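Side-chain contacts in glycoside Hydrolase (Bacteroides plebeius, PDB 5T3B), which probably hydrolyses a glycosidic linkage in polysaccharide, as a family 50 glycoside hydrolase of the gut bacterium Bacteroides plebeius: residues Asp252-Phe257 with Asn361-Trp366; Ser335-Leu340 with Tyr346-Ala351; Thr388-Lys393 with His421-Leu426. All blocks are in the same frame, centred on the assembly; numbering follows the deposited sequence. Where two conformers were deposited one is given.

Interaction 1. Residues Asp252-Phe257 with Asn361-Trp366. With EDO (1,2-ethanediol), chain D; EDO (1,2-ethanediol), chain E.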
loop_
_atom_site.group_PDB
_atom_site.type_symbol
_atom_site.label_atom_id
_atom_site.label_comp_id
_atom_site.label_asym_id
_atom_site.label_seq_id
_atom_site.Cartn_x
_atom_site.Cartn_y
_atom_site.Cartn_z
ATOM N N ASP A 252 -7.907 -8.037 -0.595
ATOM C CA ASP A 252 -9.002 -7.162 -0.258
ATOM C C ASP A 252 -8.405 -5.789 -0.075
ATOM O O ASP A 252 -7.196 -5.584 -0.215
ATOM C CB ASP A 252 -9.776 -7.667 0.959
ATOM C CG ASP A 252 -10.930 -8.576 0.636
ATOM O OD1 ASP A 252 -11.820 -8.190 -0.122
ATOM O OD2 ASP A 252 -11.045 -9.736 1.177
ATOM N N ASN A 253 -9.291 -4.837 0.246
ATOM C CA ASN A 253 -8.881 -3.463 0.427
ATOM C C ASN A 253 -9.689 -2.830 1.555
ATOM O O ASN A 253 -10.925 -2.805 1.484
ATOM C CB ASN A 253 -9.120 -2.652 -0.822
ATOM C CG ASN A 253 -8.671 -1.199 -0.719
ATOM O OD1 ASN A 253 -7.541 -0.874 -0.363
ATOM N ND2 ASN A 253 -9.596 -0.313 -1.043
ATOM N N GLU A 254 -9.009 -2.360 2.622
ATOM C CA GLU A 254 -9.735 -1.632 3.677
ATOM C C GLU A 254 -10.906 -2.396 4.255
ATOM O O GLU A 254 -12.016 -1.876 4.394
ATOM C CB GLU A 254 -10.143 -0.251 3.180
ATOM C CG GLU A 254 -8.998 0.597 2.659
ATOM C CD GLU A 254 -9.280 2.071 2.580
ATOM O OE1 GLU A 254 -10.480 2.451 2.489
ATOM O OE2 GLU A 254 -8.261 2.813 2.558
ATOM N N ILE A 255 -10.633 -3.622 4.700
ATOM C CA ILE A 255 -11.640 -4.363 5.415
ATOM C C ILE A 255 -11.969 -3.640 6.739
ATOM O O ILE A 255 -11.086 -3.237 7.466
ATOM C CB ILE A 255 -11.110 -5.777 5.739
ATOM C CG1 ILE A 255 -10.824 -6.580 4.459
ATOM C CG2 ILE A 255 -12.077 -6.540 6.626
ATOM C CD1 ILE A 255 -10.047 -7.861 4.715
ATOM N N ASP A 256 -13.269 -3.564 7.030
ATOM C CA ASP A 256 -13.664 -2.996 8.322
ATOM C C ASP A 256 -13.455 -4.052 9.402
ATOM O O ASP A 256 -14.059 -5.087 9.429
ATOM C CB ASP A 256 -15.114 -2.576 8.206
ATOM C CG ASP A 256 -15.716 -2.051 9.436
ATOM O OD1 ASP A 256 -15.166 -2.153 10.547
ATOM O OD2 ASP A 256 -16.835 -1.421 9.287
ATOM N N PHE A 257 -12.543 -3.766 10.282
ATOM C CA PHE A 257 -12.284 -4.614 11.469
ATOM C C PHE A 257 -12.546 -3.852 12.709
ATOM O O PHE A 257 -11.999 -4.197 13.765
ATOM C CB PHE A 257 -10.827 -5.067 11.597
ATOM C CG PHE A 257 -10.323 -6.027 10.590
ATOM C CD1 PHE A 257 -10.360 -7.430 10.887
ATOM C CD2 PHE A 257 -9.544 -5.647 9.539
ATOM C CE1 PHE A 257 -9.775 -8.286 9.982
ATOM C CE2 PHE A 257 -8.975 -6.543 8.659
ATOM C CZ PHE A 257 -9.095 -7.873 8.897
ATOM N N ASN A 361 -2.693 1.223 3.944
ATOM C CA ASN A 361 -3.038 2.506 3.338
ATOM C C ASN A 361 -2.874 3.561 4.418
ATOM O O ASN A 361 -3.456 3.395 5.460
ATOM C CB ASN A 361 -4.467 2.496 2.845
ATOM C CG ASN A 361 -4.750 1.534 1.684
ATOM O OD1 ASN A 361 -3.853 1.007 1.056
ATOM N ND2 ASN A 361 -5.996 1.410 1.337
ATOM N N TYR A 362 -2.108 4.603 4.199
ATOM C CA TYR A 362 -1.648 5.504 5.274
ATOM C C TYR A 362 -2.153 6.912 5.081
ATOM O O TYR A 362 -1.561 7.700 4.355
ATOM C CB TYR A 362 -0.132 5.457 5.428
ATOM C CG TYR A 362 0.383 5.742 6.845
ATOM C CD1 TYR A 362 -0.351 6.475 7.788
ATOM C CD2 TYR A 362 1.624 5.273 7.277
ATOM C CE1 TYR A 362 0.132 6.694 9.084
ATOM C CE2 TYR A 362 2.108 5.515 8.536
ATOM C CZ TYR A 362 1.356 6.222 9.439
ATOM O OH TYR A 362 1.886 6.426 10.696
ATOM N N TYR A 363 -3.303 7.194 5.691
ATOM C CA TYR A 363 -3.991 8.457 5.602
ATOM C C TYR A 363 -4.103 9.129 6.962
ATOM O O TYR A 363 -3.924 8.558 8.008
ATOM C CB TYR A 363 -5.372 8.233 5.032
ATOM C CG TYR A 363 -5.383 7.815 3.572
ATOM C CD1 TYR A 363 -4.930 8.685 2.608
ATOM C CD2 TYR A 363 -5.738 6.541 3.179
ATOM C CE1 TYR A 363 -4.900 8.351 1.295
ATOM C CE2 TYR A 363 -5.772 6.200 1.836
ATOM C CZ TYR A 363 -5.314 7.108 0.893
ATOM O OH TYR A 363 -5.316 6.803 -0.445
ATOM N N SER A 364 -4.396 10.429 6.849
ATOM C CA SER A 364 -4.797 11.286 7.965
ATOM C C SER A 364 -3.693 11.717 8.853
ATOM O O SER A 364 -3.953 12.296 9.936
ATOM C CB SER A 364 -5.966 10.703 8.746
ATOM O OG SER A 364 -7.071 10.452 7.838
ATOM N N LYS A 365 -2.444 11.474 8.425
ATOM C CA LYS A 365 -1.243 11.906 9.149
ATOM C C LYS A 365 -0.330 12.665 8.231
ATOM O O LYS A 365 -0.108 12.290 7.067
ATOM C CB LYS A 365 -0.487 10.730 9.758
ATOM C CG LYS A 365 -1.229 10.010 10.870
ATOM C CD LYS A 365 -1.452 10.790 12.161
ATOM C CE LYS A 365 -2.459 10.048 13.035
ATOM N NZ LYS A 365 -3.828 10.030 12.435
ATOM N N TRP A 366 0.193 13.773 8.720
ATOM C CA TRP A 366 1.164 14.506 7.943
ATOM C C TRP A 366 2.479 13.728 7.871
ATOM O O TRP A 366 3.171 13.728 6.838
ATOM C CB TRP A 366 1.345 15.937 8.512
ATOM C CG TRP A 366 2.247 16.772 7.670
ATOM C CD1 TRP A 366 3.487 17.260 7.997
ATOM C CD2 TRP A 366 1.967 17.232 6.341
ATOM N NE1 TRP A 366 3.978 18.007 6.966
ATOM C CE2 TRP A 366 3.074 17.978 5.921
ATOM C CE3 TRP A 366 0.882 17.088 5.489
ATOM C CZ2 TRP A 366 3.109 18.602 4.671
ATOM C CZ3 TRP A 366 0.944 17.657 4.256
ATOM C CH2 TRP A 366 2.038 18.420 3.865
HETATM C C1 EDO D . -9.244 6.107 3.660
HETATM O O1 EDO D . -8.658 4.942 4.210
HETATM C C2 EDO D . -10.748 6.046 3.646
HETATM O O2 EDO D . -11.107 5.000 2.712
HETATM C C1 EDO E . -7.071 7.002 12.014
HETATM O O1 EDO E . -6.134 8.100 12.148
HETATM C C2 EDO E . -7.941 7.187 10.754
HETATM O O2 EDO E . -7.040 6.824 9.658
#
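Three torsion choices converge on the amide of Asn-361. Asn-253 sets CG opposite its own backbone N (chi1 -178°), while Glu-254 and Asn-361 both swing CG alongside theirs, and the glutamate chain then runs extended to its carboxylate. The outcome is one amide nitrogen gripped by two oxygens: Asn-361 ND2 donates to Glu-254 OE2 at 2.9 Å and to Asn-253 OD1 at 3.2 Å. The glutamate bond is nearly straight, with an N-H...O angle of 168°, whereas the one to Asn-253 is more bent. Both acceptors lie close to the plane of the Asn-361 amide, as two in-plane N-H groups require. The carboxylate is itself turned by 54° against that amide, and OE2 is met on its anti side, somewhat out of plane.

Glu-254 also takes both hydroxyls of a 1,2-ethanediol, probably from the crystallisation liquor: O2 bonds to OE1 at 2.6 Å, and O1 bonds to OE2 at 2.7 Å. Tyr-363 completes this side, its CE2 edge 4.3 Å from Glu-254 OE2. The diol shows that the carboxylate can be reached by a small polyol. The Asn-253/Glu-254 sequence matches the Asn-Glu pair of clan GH-A hydrolases, consistent with an active-site position.

Asn-253 OD1 takes a second donor, Arg-336 NE; further polar ends are held by Thr-388 OG1, on Asn-361 OD1, and by Glu-389 OE1, on Tyr-363 OH. The contact thus joins the loop that precedes helix 264-269 to the loop leaving strand 358-361. Strand 385-394 packs against it through Glu-389, while helix 195-203 receives Asp-252 and Ile-255, and helix 300-324 receives Ile-255 and Phe-257.

Interaction 2. Residues Ser335-Leu340 with Tyr346-Ala351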
loop_
_atom_site.group_PDB
_atom_site.type_symbol
_atom_site.label_atom_id
_atom_site.label_comp_id
_atom_site.label_asym_id
_atom_site.label_seq_id
_atom_site.Cartn_x
_atom_site.Cartn_y
_atom_site.Cartn_z
ATOM N N SER A 335 -4.123 -7.160 2.908
ATOM C CA SER A 335 -5.482 -6.638 2.689
ATOM C C SER A 335 -5.598 -5.117 2.781
ATOM O O SER A 335 -6.720 -4.628 2.747
ATOM C CB SER A 335 -6.457 -7.230 3.722
ATOM O OG SER A 335 -6.214 -6.754 5.027
ATOM N N ARG A 336 -4.479 -4.400 2.815
ATOM C CA ARG A 336 -4.510 -2.936 2.695
ATOM C C ARG A 336 -5.263 -2.337 3.896
ATOM O O ARG A 336 -6.353 -1.820 3.786
ATOM C CB ARG A 336 -5.040 -2.518 1.338
ATOM C CG ARG A 336 -4.394 -3.263 0.190
ATOM C CD ARG A 336 -5.130 -3.140 -1.123
ATOM N NE ARG A 336 -5.161 -1.762 -1.575
ATOM C CZ ARG A 336 -4.157 -1.192 -2.221
ATOM N NH1 ARG A 336 -4.212 0.099 -2.531
ATOM N NH2 ARG A 336 -3.126 -1.893 -2.642
ATOM N N LEU A 337 -4.625 -2.502 5.063
ATOM C CA LEU A 337 -5.204 -2.062 6.322
ATOM C C LEU A 337 -5.249 -0.571 6.338
ATOM O O LEU A 337 -4.442 0.113 5.722
ATOM C CB LEU A 337 -4.328 -2.575 7.499
ATOM C CG LEU A 337 -4.346 -4.113 7.673
ATOM C CD1 LEU A 337 -3.176 -4.545 8.512
ATOM C CD2 LEU A 337 -5.659 -4.562 8.301
ATOM N N HIS A 338 -6.201 -0.018 7.110
ATOM C CA HIS A 338 -6.428 1.403 7.111
ATOM C C HIS A 338 -6.980 1.818 8.462
ATOM O O HIS A 338 -7.054 1.000 9.386
ATOM C CB HIS A 338 -7.339 1.834 5.951
ATOM C CG HIS A 338 -8.761 1.510 6.188
ATOM N ND1 HIS A 338 -9.187 0.293 6.645
ATOM C CD2 HIS A 338 -9.872 2.264 6.015
ATOM C CE1 HIS A 338 -10.492 0.310 6.789
ATOM N NE2 HIS A 338 -10.938 1.506 6.412
ATOM N N SER A 339 -7.378 3.091 8.582
ATOM C CA SER A 339 -8.271 3.527 9.667
ATOM C C SER A 339 -7.747 3.063 11.027
ATOM O O SER A 339 -6.542 3.160 11.334
ATOM C CB SER A 339 -9.754 3.073 9.320
ATOM O OG SER A 339 -10.710 3.405 10.316
ATOM N N LEU A 340 -8.669 2.551 11.824
ATOM C CA LEU A 340 -8.322 1.965 13.134
ATOM C C LEU A 340 -7.619 0.588 13.051
ATOM O O LEU A 340 -6.714 0.327 13.845
ATOM C CB LEU A 340 -9.538 1.897 14.029
ATOM C CG LEU A 340 -10.228 3.176 14.346
ATOM C CD1 LEU A 340 -11.411 2.927 15.233
ATOM C CD2 LEU A 340 -9.271 4.069 15.045
ATOM N N TYR A 346 -3.264 -6.605 17.592
ATOM C CA TYR A 346 -3.654 -7.981 17.359
ATOM C C TYR A 346 -3.783 -8.318 15.880
ATOM O O TYR A 346 -3.527 -9.441 15.448
ATOM C CB TYR A 346 -4.957 -8.351 18.063
ATOM C CG TYR A 346 -4.873 -8.299 19.570
ATOM C CD1 TYR A 346 -4.437 -9.410 20.281
ATOM C CD2 TYR A 346 -5.267 -7.195 20.275
ATOM C CE1 TYR A 346 -4.395 -9.386 21.659
ATOM C CE2 TYR A 346 -5.259 -7.167 21.656
ATOM C CZ TYR A 346 -4.795 -8.255 22.339
ATOM O OH TYR A 346 -4.764 -8.216 23.692
ATOM N N ILE A 347 -4.241 -7.340 15.095
ATOM C CA ILE A 347 -4.372 -7.534 13.643
ATOM C C ILE A 347 -2.972 -7.552 13.007
ATOM O O ILE A 347 -2.681 -8.378 12.155
ATOM C CB ILE A 347 -5.248 -6.458 13.031
ATOM C CG1 ILE A 347 -6.688 -6.626 13.491
ATOM C CG2 ILE A 347 -5.184 -6.471 11.505
ATOM C CD1 ILE A 347 -7.616 -5.573 13.024
ATOM N N ILE A 348 -2.126 -6.628 13.435
ATOM C CA ILE A 348 -0.748 -6.602 12.931
ATOM C C ILE A 348 -0.032 -7.918 13.265
ATOM O O ILE A 348 0.722 -8.424 12.436
ATOM C CB ILE A 348 0.032 -5.388 13.404
ATOM C CG1 ILE A 348 -0.650 -4.084 12.957
ATOM C CG2 ILE A 348 1.466 -5.375 12.895
ATOM C CD1 ILE A 348 -0.677 -3.796 11.463
ATOM N N LYS A 349 -0.246 -8.468 14.481
ATOM C CA LYS A 349 0.326 -9.752 14.824
ATOM C C LYS A 349 -0.121 -10.834 13.878
ATOM O O LYS A 349 0.698 -11.637 13.360
ATOM C CB LYS A 349 0.003 -10.111 16.248
ATOM C CG LYS A 349 0.641 -11.437 16.639
ATOM C CD LYS A 349 0.472 -11.639 18.149
ATOM C CE LYS A 349 1.162 -12.937 18.568
ATOM N NZ LYS A 349 0.138 -13.953 18.869
ATOM N N ALA A 350 -1.430 -10.889 13.626
ATOM C CA ALA A 350 -1.931 -11.873 12.668
ATOM C C ALA A 350 -1.331 -11.711 11.267
ATOM O O ALA A 350 -0.920 -12.656 10.614
ATOM C CB ALA A 350 -3.442 -11.809 12.636
ATOM N N ALA A 351 -1.330 -10.475 10.785
ATOM C CA ALA A 351 -0.806 -10.200 9.459
ATOM C C ALA A 351 0.662 -10.569 9.381
ATOM O O ALA A 351 1.075 -11.110 8.361
ATOM C CB ALA A 351 -0.992 -8.752 9.128
#
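Leu-337 drives its two methyl groups against helix 345-354, where Ile-347 and Ile-348 receive them. The tight part is small and wholly apolar. Leu-337 CD2 meets Ile-347 CG2 at 3.8 Å, and its sister CD1 lies 4.1 Å from that same methyl, so the CG2 branch of the isoleucine is touched by both tips of the fork. CD1 reaches further, to Ile-348 CD1, at 3.9 Å. These separations are ordinary van der Waals distances, neither strained nor gapped.

The two isoleucines offer different branches. In Ile-347 the CG1 arm lies beside the backbone N (chi1 -68°), which turns CG2 to the leucine. Ile-348 starts in a similar way, but its second torsion bends back (chi2 -67°), and this bend brings CD1 to Leu-337. The side chains cross obliquely in both pairs.

Away from these methyl contacts the fit slackens. Ala-351, one helical turn beyond Ile-347, points its CB at the leucine but stops 4.8 Å from CD1. Further along the loop Leu-340 is exposed, its side chain 7.8 Å from the helix segment at best, while Lys-349 is exposed on the helix itself. Other parts of the fold close the tight end: Tyr-315 of helix 300-324 and Ile-358 touch Leu-337, Phe-257 touches Ile-347, and Trp-376 of helix 370-379 lies against Ile-348.

No hydrogen bond links the two segments, and all three touching residues are buried. Cohesion between them therefore rests on dispersion and on excluding water from the methyl groups, which is less directional than polar bonding. Polar bonds on this loop are made to other parts of the fold, by the Leu-337 backbone with Ser-359 and Asn-361 and by the side chain of Arg-336 with Glu-389.

Interaction 3. Residues Thr388-Lys393 with His421-Leu426. With EDO (1,2-ethanediol), chain G.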
loop_
_atom_site.group_PDB
_atom_site.type_symbol
_atom_site.label_atom_id
_atom_site.label_comp_id
_atom_site.label_asym_id
_atom_site.label_seq_id
_atom_site.Cartn_x
_atom_site.Cartn_y
_atom_site.Cartn_z
ATOM N N THR A 388 0.576 1.145 0.786
ATOM C CA THR A 388 -0.099 0.904 -0.484
ATOM C C THR A 388 -0.861 2.102 -1.009
ATOM O O THR A 388 -1.259 2.086 -2.188
ATOM C CB THR A 388 -1.001 -0.334 -0.399
ATOM O OG1 THR A 388 -1.603 -0.431 0.903
ATOM C CG2 THR A 388 -0.202 -1.597 -0.640
ATOM N N GLU A 389 -1.081 3.113 -0.193
ATOM C CA GLU A 389 -1.688 4.340 -0.689
ATOM C C GLU A 389 -1.259 5.498 0.202
ATOM O O GLU A 389 -1.270 5.367 1.420
ATOM C CB GLU A 389 -3.231 4.338 -0.628
ATOM C CG GLU A 389 -3.945 3.279 -1.420
ATOM C CD GLU A 389 -5.424 3.305 -1.350
ATOM O OE1 GLU A 389 -6.042 4.288 -0.906
ATOM O OE2 GLU A 389 -6.029 2.271 -1.807
ATOM N N PHE A 390 -0.968 6.635 -0.440
ATOM C CA PHE A 390 -0.776 7.911 0.206
ATOM C C PHE A 390 -0.773 8.951 -0.940
ATOM O O PHE A 390 -0.441 8.607 -2.069
ATOM C CB PHE A 390 0.480 7.991 1.043
ATOM C CG PHE A 390 1.753 8.083 0.255
ATOM C CD1 PHE A 390 2.226 6.956 -0.437
ATOM C CD2 PHE A 390 2.511 9.233 0.218
ATOM C CE1 PHE A 390 3.379 7.040 -1.206
ATOM C CE2 PHE A 390 3.675 9.295 -0.531
ATOM C CZ PHE A 390 4.126 8.210 -1.257
ATOM N N TYR A 391 -1.174 10.196 -0.620
ATOM C CA TYR A 391 -1.099 11.315 -1.556
ATOM C C TYR A 391 -1.537 12.581 -0.864
ATOM O O TYR A 391 -2.111 12.546 0.219
ATOM C CB TYR A 391 -2.007 11.105 -2.803
ATOM C CG TYR A 391 -3.466 11.061 -2.558
ATOM C CD1 TYR A 391 -4.127 9.943 -2.037
ATOM C CD2 TYR A 391 -4.283 12.153 -2.839
ATOM C CE1 TYR A 391 -5.469 9.938 -1.807
ATOM C CE2 TYR A 391 -5.608 12.127 -2.580
ATOM C CZ TYR A 391 -6.217 11.042 -2.039
ATOM O OH TYR A 391 -7.593 11.042 -1.755
ATOM N N THR A 392 -1.315 13.695 -1.567
ATOM C CA THR A 392 -1.984 14.968 -1.348
ATOM C C THR A 392 -2.588 15.457 -2.626
ATOM O O THR A 392 -2.224 14.988 -3.717
ATOM C CB THR A 392 -1.037 16.033 -0.775
ATOM O OG1 THR A 392 0.016 16.294 -1.697
ATOM C CG2 THR A 392 -0.487 15.611 0.576
ATOM N N LYS A 393 -3.509 16.430 -2.472
ATOM C CA LYS A 393 -4.219 17.059 -3.602
ATOM C C LYS A 393 -3.755 18.507 -3.674
ATOM O O LYS A 393 -3.556 19.166 -2.657
ATOM C CB LYS A 393 -5.716 17.122 -3.264
ATOM C CG LYS A 393 -6.377 15.809 -2.963
ATOM C CD LYS A 393 -7.722 16.000 -2.223
ATOM C CE LYS A 393 -8.377 14.717 -1.760
ATOM N NZ LYS A 393 -9.587 15.103 -0.961
ATOM N N HIS A 421 8.443 14.596 2.228
ATOM C CA HIS A 421 8.337 14.483 3.682
ATOM C C HIS A 421 7.853 13.072 4.080
ATOM O O HIS A 421 8.392 12.427 4.972
ATOM C CB HIS A 421 7.361 15.548 4.171
ATOM C CG HIS A 421 7.084 15.529 5.619
ATOM N ND1 HIS A 421 7.881 16.143 6.522
ATOM C CD2 HIS A 421 6.133 14.902 6.314
ATOM C CE1 HIS A 421 7.404 15.936 7.717
ATOM N NE2 HIS A 421 6.357 15.162 7.630
ATOM N N PHE A 422 6.793 12.621 3.416
ATOM C CA PHE A 422 6.192 11.349 3.831
ATOM C C PHE A 422 7.156 10.209 3.507
ATOM O O PHE A 422 7.376 9.312 4.370
ATOM C CB PHE A 422 4.813 11.151 3.154
ATOM C CG PHE A 422 3.898 10.246 3.912
ATOM C CD1 PHE A 422 3.199 10.735 4.992
ATOM C CD2 PHE A 422 3.766 8.923 3.591
ATOM C CE1 PHE A 422 2.397 9.931 5.772
ATOM C CE2 PHE A 422 2.945 8.104 4.369
ATOM C CZ PHE A 422 2.263 8.603 5.428
ATOM N N THR A 423 7.738 10.206 2.320
ATOM C CA THR A 423 8.623 9.135 1.935
ATOM C C THR A 423 9.905 9.120 2.760
ATOM O O THR A 423 10.388 8.032 3.080
ATOM C CB THR A 423 8.914 9.167 0.443
ATOM O OG1 THR A 423 9.545 10.389 0.049
ATOM C CG2 THR A 423 7.647 8.878 -0.360
ATOM N N LEU A 424 10.460 10.274 3.111
ATOM C CA LEU A 424 11.630 10.258 4.000
ATOM C C LEU A 424 11.290 9.601 5.316
ATOM O O LEU A 424 12.117 8.867 5.875
ATOM C CB LEU A 424 12.202 11.652 4.182
ATOM C CG LEU A 424 12.916 12.256 2.996
ATOM C CD1 LEU A 424 13.118 13.741 3.134
ATOM C CD2 LEU A 424 14.242 11.559 2.745
ATOM N N GLY A 425 10.106 9.884 5.832
ATOM C CA GLY A 425 9.668 9.238 7.033
ATOM C C GLY A 425 9.607 7.738 6.937
ATOM O O GLY A 425 9.960 7.021 7.863
ATOM N N LEU A 426 9.118 7.251 5.781
ATOM C CA LEU A 426 9.024 5.803 5.519
ATOM C C LEU A 426 10.424 5.203 5.335
ATOM O O LEU A 426 10.650 4.060 5.753
ATOM C CB LEU A 426 8.179 5.539 4.320
ATOM C CG LEU A 426 6.742 5.909 4.392
ATOM C CD1 LEU A 426 5.987 5.620 3.119
ATOM C CD2 LEU A 426 6.052 5.270 5.612
HETATM C C1 EDO G . -8.488 7.525 -1.379
HETATM O O1 EDO G . -8.778 8.669 -1.982
HETATM C C2 EDO G . -8.426 7.790 0.094
HETATM O O2 EDO G . -9.680 8.213 0.709
#
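Phe-390 and Phe-422 join strand 385-394 to helix 412-427 inside what is probably the (beta/alpha)8 barrel of clan GH-A: the strand pairs in parallel with 358-361 and 432-437, and the helix lies outside it.

The aromatic contact is a slid-apart pair. The ring planes are within 19° of parallel, but the centroids stand 5.3 Å apart, so overlap is slight and the closest approach is Phe-390 CD2 to Phe-422 CD2, at 3.6 Å. The two side chains run past each other in opposite directions. Phe-390 holds CG between its backbone N and carbonyl carbon (chi1 73°), a torsion that goes with a ring turned toward the helix.

The aliphatic contact comes from Thr-423, whose CG2 meets Phe-390 CZ at 3.7 Å, crossing it roughly at right angles. Its hydroxyl is turned to the helix backbone instead, bonding to Tyr-419 O. Trp-435 of strand 432-437 and Ile-468 of helix 459-469 also touch Thr-423.

The other hydrogen bond lies beyond the contact, on Tyr-391, whose CB points away from the helix. There Tyr-391 OH and O1 of a 1,2-ethanediol, probably from the crystallisation liquor, share a 2.7 Å hydrogen bond, in which either may be the donor.

Arg-336 and Asn-361 stitch the three contacts together. Asn-361 N bonds to Leu-337 O (2.7 Å), tying interaction 1 to interaction 2, which is nested in its chain loop; Asn-361 ND2 also packs against Glu-389 OE2 (3.3 Å) of interaction 3. Arg-336 NH1 then forms a salt bridge to Glu-389 OE2 (2.9 Å) in interaction 3, although the centres of interactions 2 and 3 are about 19 Å apart. Around the presumed active site, CD of Glu-254 and CD of Glu-389 are 5.6 Å apart, a spacing consistent with the two carboxylates of a retaining glycosidase. Interaction 1 borders this pocket, while interactions 2 and 3 pack flanking helices behind it.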